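Local coordinates for protein peptide amidase (Stenotrophomonas maltophilia, PDB 1M22) that probably hydrolyses amide bonds as an amidase-signature enzyme, using a catalytic centre built from two serines and a lysine, at residues A438-V449 and G460-E470. Numbering follows the deposited sequence.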
ATOM      1  N   ALA A 438       5.597  -0.857  13.980  1.00  7.56           N
ATOM      2  CA  ALA A 438       4.712  -1.088  15.115  1.00  7.60           C
ATOM      3  C   ALA A 438       3.284  -1.354  14.643  1.00  7.17           C
ATOM      4  O   ALA A 438       2.641  -2.302  15.087  1.00  7.75           O
ATOM      5  CB  ALA A 438       4.738   0.110  16.059  1.00  9.94           C
ATOM      6  N   ALA A 439       2.784  -0.517  13.740  1.00  6.89           N
ATOM      7  CA  ALA A 439       1.430  -0.704  13.239  1.00  6.69           C
ATOM      8  C   ALA A 439       1.317  -1.993  12.431  1.00  5.77           C
ATOM      9  O   ALA A 439       0.337  -2.729  12.548  1.00  6.43           O
ATOM     10  CB  ALA A 439       1.016   0.492  12.384  1.00  7.74           C
ATOM     11  N   ALA A 440       2.323  -2.272  11.612  1.00  6.47           N
ATOM     12  CA  ALA A 440       2.305  -3.482  10.803  1.00  6.42           C
ATOM     13  C   ALA A 440       2.259  -4.747  11.661  1.00  6.36           C
ATOM     14  O   ALA A 440       1.457  -5.648  11.415  1.00  7.51           O
ATOM     15  CB  ALA A 440       3.528  -3.513   9.883  1.00  7.52           C
ATOM     16  N   VAL A 441       3.116  -4.806  12.673  1.00  6.36           N
ATOM     17  CA  VAL A 441       3.180  -5.977  13.539  1.00  7.16           C
ATOM     18  C   VAL A 441       1.961  -6.098  14.456  1.00  7.64           C
ATOM     19  O   VAL A 441       1.501  -7.203  14.748  1.00  8.87           O
ATOM     20  CB  VAL A 441       4.491  -5.952  14.356  1.00  7.05           C
ATOM     21  CG1 VAL A 441       4.543  -7.122  15.327  1.00  9.13           C
ATOM     22  CG2 VAL A 441       5.678  -6.010  13.394  1.00  8.03           C
ATOM     23  N   ALA A 442       1.424  -4.966  14.899  1.00  7.40           N
ATOM     24  CA  ALA A 442       0.246  -4.975  15.763  1.00  6.73           C
ATOM     25  C   ALA A 442      -1.021  -5.250  14.961  1.00  7.10           C
ATOM     26  O   ALA A 442      -2.044  -5.631  15.527  1.00  8.92           O
ATOM     27  CB  ALA A 442       0.113  -3.634  16.472  1.00  7.09           C
ATOM     28  N   GLY A 443      -0.945  -5.062  13.644  1.00  6.68           N
ATOM     29  CA  GLY A 443      -2.111  -5.250  12.794  1.00  7.43           C
ATOM     30  C   GLY A 443      -3.021  -4.038  12.921  1.00  5.94           C
ATOM     31  O   GLY A 443      -4.226  -4.122  12.665  1.00  7.89           O
ATOM     32  N   TYR A 444      -2.433  -2.911  13.316  1.00  6.38           N
ATOM     33  CA  TYR A 444      -3.159  -1.654  13.514  1.00  6.06           C
ATOM     34  C   TYR A 444      -3.049  -0.744  12.295  1.00  6.09           C
ATOM     35  O   TYR A 444      -2.128  -0.873  11.494  1.00  6.09           O
ATOM     36  CB  TYR A 444      -2.608  -0.925  14.740  1.00  6.25           C
ATOM     37  CG  TYR A 444      -2.918  -1.571  16.075  1.00  6.74           C
ATOM     38  CD1 TYR A 444      -3.636  -2.768  16.162  1.00  6.55           C
ATOM     39  CD2 TYR A 444      -2.488  -0.977  17.259  1.00  6.60           C
ATOM     40  CE1 TYR A 444      -3.916  -3.352  17.408  1.00  8.41           C
ATOM     41  CE2 TYR A 444      -2.760  -1.551  18.499  1.00  7.41           C
ATOM     42  CZ  TYR A 444      -3.472  -2.733  18.563  1.00  7.63           C
ATOM     43  OH  TYR A 444      -3.746  -3.284  19.796  1.00 10.73           O
ATOM     44  N   PRO A 445      -3.974   0.216  12.158  1.00  5.53           N
ATOM     45  CA  PRO A 445      -3.941   1.125  11.009  1.00  5.55           C
ATOM     46  C   PRO A 445      -2.854   2.197  11.027  1.00  5.08           C
ATOM     47  O   PRO A 445      -2.490   2.730  12.078  1.00  5.98           O
ATOM     48  CB  PRO A 445      -5.342   1.729  11.015  1.00  6.84           C
ATOM     49  CG  PRO A 445      -5.631   1.839  12.492  1.00  7.52           C
ATOM     50  CD  PRO A 445      -5.134   0.501  13.026  1.00  6.68           C
ATOM     51  N   SER A 446      -2.338   2.493   9.840  1.00  5.50           N
ATOM     52  CA  SER A 446      -1.324   3.523   9.663  1.00  6.70           C
ATOM     53  C   SER A 446      -1.648   4.249   8.362  1.00  6.36           C
ATOM     54  O   SER A 446      -2.250   3.674   7.456  1.00  8.13           O
ATOM     55  CB  SER A 446       0.083   2.921   9.631  1.00  8.16           C
ATOM     56  OG  SER A 446       0.245   2.011   8.565  1.00  8.87           O
ATOM     57  N   LEU A 447      -1.248   5.512   8.274  1.00  6.62           N
ATOM     58  CA  LEU A 447      -1.562   6.330   7.111  1.00  7.52           C
ATOM     59  C   LEU A 447      -0.498   7.402   6.945  1.00  8.77           C
ATOM     60  O   LEU A 447      -0.208   8.139   7.891  1.00  9.76           O
ATOM     61  CB  LEU A 447      -2.933   6.979   7.344  1.00  9.30           C
ATOM     62  CG  LEU A 447      -3.745   7.694   6.261  1.00  9.54           C
ATOM     63  CD1 LEU A 447      -5.106   8.079   6.837  1.00 11.40           C
ATOM     64  CD2 LEU A 447      -3.009   8.925   5.774  1.00 10.88           C
ATOM     65  N   THR A 448       0.091   7.490   5.756  1.00  4.74           N
ATOM     66  CA  THR A 448       1.104   8.505   5.504  1.00  5.53           C
ATOM     67  C   THR A 448       0.560   9.572   4.558  1.00  4.57           C
ATOM     68  O   THR A 448      -0.146   9.262   3.599  1.00  5.75           O
ATOM     69  CB  THR A 448       2.407   7.884   4.918  1.00  4.65           C
ATOM     70  OG1 THR A 448       3.389   8.916   4.745  1.00  6.25           O
ATOM     71  CG2 THR A 448       2.142   7.208   3.583  1.00  6.45           C
ATOM     72  N   VAL A 449       0.882  10.827   4.859  1.00  5.50           N
ATOM     73  CA  VAL A 449       0.462  11.981   4.064  1.00  6.58           C
ATOM     74  C   VAL A 449       1.699  12.806   3.712  1.00  5.97           C
ATOM     75  O   VAL A 449       2.560  13.030   4.558  1.00  7.00           O
ATOM     76  CB  VAL A 449      -0.507  12.900   4.857  1.00  8.06           C
ATOM     77  CG1 VAL A 449      -0.955  14.071   3.984  1.00 10.27           C
ATOM     78  CG2 VAL A 449      -1.701  12.104   5.346  1.00 10.66           C
ATOM     79  N   GLY A 460       7.139  11.950   4.010  1.00  6.82           N
ATOM     80  CA  GLY A 460       5.773  11.873   4.493  1.00  6.20           C
ATOM     81  C   GLY A 460       5.624  11.902   6.000  1.00  6.66           C
ATOM     82  O   GLY A 460       6.575  11.650   6.744  1.00  7.78           O
ATOM     83  N   LEU A 461       4.417  12.245   6.438  1.00  5.34           N
ATOM     84  CA  LEU A 461       4.066  12.282   7.854  1.00  6.16           C
ATOM     85  C   LEU A 461       3.191  11.057   8.115  1.00  6.42           C
ATOM     86  O   LEU A 461       2.131  10.880   7.491  1.00  6.31           O
ATOM     87  CB  LEU A 461       3.286  13.557   8.184  1.00  6.54           C
ATOM     88  CG  LEU A 461       2.844  13.702   9.643  1.00  7.84           C
ATOM     89  CD1 LEU A 461       4.065  13.813  10.546  1.00  9.37           C
ATOM     90  CD2 LEU A 461       1.961  14.931   9.779  1.00  9.84           C
ATOM     91  N   LEU A 462       3.643  10.211   9.031  1.00  6.25           N
ATOM     92  CA  LEU A 462       2.939   8.983   9.376  1.00  6.31           C
ATOM     93  C   LEU A 462       2.003   9.146  10.563  1.00  6.63           C
ATOM     94  O   LEU A 462       2.359   9.772  11.561  1.00  7.82           O
ATOM     95  CB  LEU A 462       3.955   7.891   9.709  1.00  8.90           C
ATOM     96  CG  LEU A 462       3.406   6.526  10.120  1.00  9.60           C
ATOM     97  CD1 LEU A 462       2.875   5.802   8.900  1.00 11.85           C
ATOM     98  CD2 LEU A 462       4.510   5.713  10.779  1.00 13.83           C
ATOM     99  N   PHE A 463       0.804   8.584  10.433  1.00  6.24           N
ATOM    100  CA  PHE A 463      -0.196   8.583  11.500  1.00  6.33           C
ATOM    101  C   PHE A 463      -0.471   7.118  11.845  1.00  7.28           C
ATOM    102  O   PHE A 463      -0.677   6.295  10.950  1.00  8.23           O
ATOM    103  CB  PHE A 463      -1.530   9.199  11.057  1.00  7.27           C
ATOM    104  CG  PHE A 463      -1.490  10.683  10.814  1.00  7.24           C
ATOM    105  CD1 PHE A 463      -0.902  11.197   9.665  1.00  9.46           C
ATOM    106  CD2 PHE A 463      -2.080  11.567  11.717  1.00  9.85           C
ATOM    107  CE1 PHE A 463      -0.906  12.570   9.411  1.00  8.79           C
ATOM    108  CE2 PHE A 463      -2.088  12.940  11.473  1.00  9.84           C
ATOM    109  CZ  PHE A 463      -1.499  13.441  10.317  1.00 10.17           C
ATOM    110  N   MET A 464      -0.467   6.789  13.133  1.00  7.28           N
ATOM    111  CA  MET A 464      -0.764   5.425  13.579  1.00  7.37           C
ATOM    112  C   MET A 464      -1.790   5.484  14.705  1.00  6.32           C
ATOM    113  O   MET A 464      -1.760   6.396  15.534  1.00  7.33           O
ATOM    114  CB  MET A 464       0.494   4.708  14.084  1.00  8.78           C
ATOM    115  CG  MET A 464       1.556   4.439  13.020  1.00 10.31           C
ATOM    116  SD  MET A 464       2.877   3.333  13.601  1.00 11.37           S
ATOM    117  CE  MET A 464       3.688   4.385  14.803  1.00 14.27           C
ATOM    118  N   GLY A 465      -2.698   4.515  14.723  1.00  5.78           N
ATOM    119  CA  GLY A 465      -3.717   4.472  15.757  1.00  6.49           C
ATOM    120  C   GLY A 465      -3.975   3.047  16.202  1.00  6.75           C
ATOM    121  O   GLY A 465      -3.347   2.112  15.705  1.00  7.46           O
ATOM    122  N   THR A 466      -4.900   2.867  17.139  1.00  6.61           N
ATOM    123  CA  THR A 466      -5.209   1.526  17.609  1.00  7.75           C
ATOM    124  C   THR A 466      -6.149   0.836  16.617  1.00  7.16           C
ATOM    125  O   THR A 466      -6.624   1.448  15.660  1.00  6.82           O
ATOM    126  CB  THR A 466      -5.843   1.557  19.021  1.00  8.75           C
ATOM    127  OG1 THR A 466      -5.876   0.227  19.553  1.00 11.03           O
ATOM    128  CG2 THR A 466      -7.259   2.116  18.970  1.00  9.86           C
ATOM    129  N   ALA A 467      -6.411  -0.446  16.841  1.00  6.62           N
ATOM    130  CA  ALA A 467      -7.277  -1.203  15.954  1.00  6.99           C
ATOM    131  C   ALA A 467      -8.610  -0.514  15.675  1.00  6.44           C
ATOM    132  O   ALA A 467      -9.244   0.035  16.580  1.00  7.55           O
ATOM    133  CB  ALA A 467      -7.527  -2.595  16.533  1.00  8.32           C
ATOM    134  N   TRP A 468      -9.012  -0.539  14.406  1.00  6.63           N
ATOM    135  CA  TRP A 468     -10.285   0.011  13.945  1.00  5.89           C
ATOM    136  C   TRP A 468     -10.444   1.526  14.037  1.00  6.30           C
ATOM    137  O   TRP A 468     -11.561   2.036  13.947  1.00  8.67           O
ATOM    138  CB  TRP A 468     -11.437  -0.685  14.691  1.00  7.50           C
ATOM    139  CG  TRP A 468     -11.246  -2.179  14.800  1.00  8.16           C
ATOM    140  CD1 TRP A 468     -11.063  -2.900  15.949  1.00  9.36           C
ATOM    141  CD2 TRP A 468     -11.163  -3.120  13.721  1.00  7.87           C
ATOM    142  NE1 TRP A 468     -10.867  -4.228  15.650  1.00 10.72           N
ATOM    143  CE2 TRP A 468     -10.922  -4.391  14.291  1.00  8.48           C
ATOM    144  CE3 TRP A 468     -11.266  -3.012  12.326  1.00  8.71           C
ATOM    145  CZ2 TRP A 468     -10.784  -5.549  13.514  1.00  9.45           C
ATOM    146  CZ3 TRP A 468     -11.128  -4.165  11.554  1.00 10.48           C
ATOM    147  CH2 TRP A 468     -10.889  -5.415  12.153  1.00 10.56           C
ATOM    148  N   SER A 469      -9.336   2.248  14.182  1.00  6.42           N
ATOM    149  CA  SER A 469      -9.399   3.705  14.287  1.00  5.87           C
ATOM    150  C   SER A 469      -9.290   4.444  12.951  1.00  6.27           C
ATOM    151  O   SER A 469      -9.007   5.643  12.931  1.00  7.94           O
ATOM    152  CB  SER A 469      -8.309   4.213  15.242  1.00  7.01           C
ATOM    153  OG  SER A 469      -7.010   3.962  14.740  1.00  7.44           O
ATOM    154  N   GLU A 470      -9.528   3.748  11.840  1.00  7.10           N
ATOM    155  CA  GLU A 470      -9.448   4.388  10.526  1.00  7.09           C
ATOM    156  C   GLU A 470     -10.279   5.666  10.408  1.00  6.85           C
ATOM    157  O   GLU A 470      -9.815   6.650   9.843  1.00  8.00           O
ATOM    158  CB  GLU A 470      -9.869   3.426   9.410  1.00  7.80           C
ATOM    159  CG  GLU A 470      -8.916   2.267   9.164  1.00  7.34           C
ATOM    160  CD  GLU A 470      -9.138   1.107  10.109  1.00  8.54           C
ATOM    161  OE1 GLU A 470     -10.112   1.130  10.897  1.00  7.94           O
ATOM    162  OE2 GLU A 470      -8.338   0.160  10.047  1.00  8.60           O
TER
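Tyr444 lays one face of its ring on the turn at 466-469, with Ala467 N 3.6 Å above the ring plane. The opposite face rests on Ala442 CB, so a flat aromatic suits this slot. With CG anti to its own carbonyl carbon (chi1 -70°), the ring passes at a slant across the Thr466 side chain, and its OH and Thr466 OG1 bond to the two carboxylate oxygens of Asp402. Pro445 lays the CG-CD side of its ring against Thr466 O and Ser469 OG of the type II turn; it has no N-H to offer the buried Gly465 O, 3.3 Å from Tyr444 CB, which finds no hydrogen-bond partner. Pro445 CB makes only van der Waals contact with Glu470 OE2, which hydrogen-bonds to Thr205 OG1. Gly443, at positive phi, closes the preceding helix in a Schellman motif. From Pro445 on, the strands pair antiparallel, Gly465 N bonding to Pro445 O and Leu447 and Phe463 bonding both ways. Met464 chi1 (-66°) and extended chi2 (-170°) bring SD to 3.6 Å from the small Ala439 CB. Ser446 and Thr448 face helix 191-196, Leu447 and Val449 helix 470-484; strands 200-203 and 412-416 flank the hairpin.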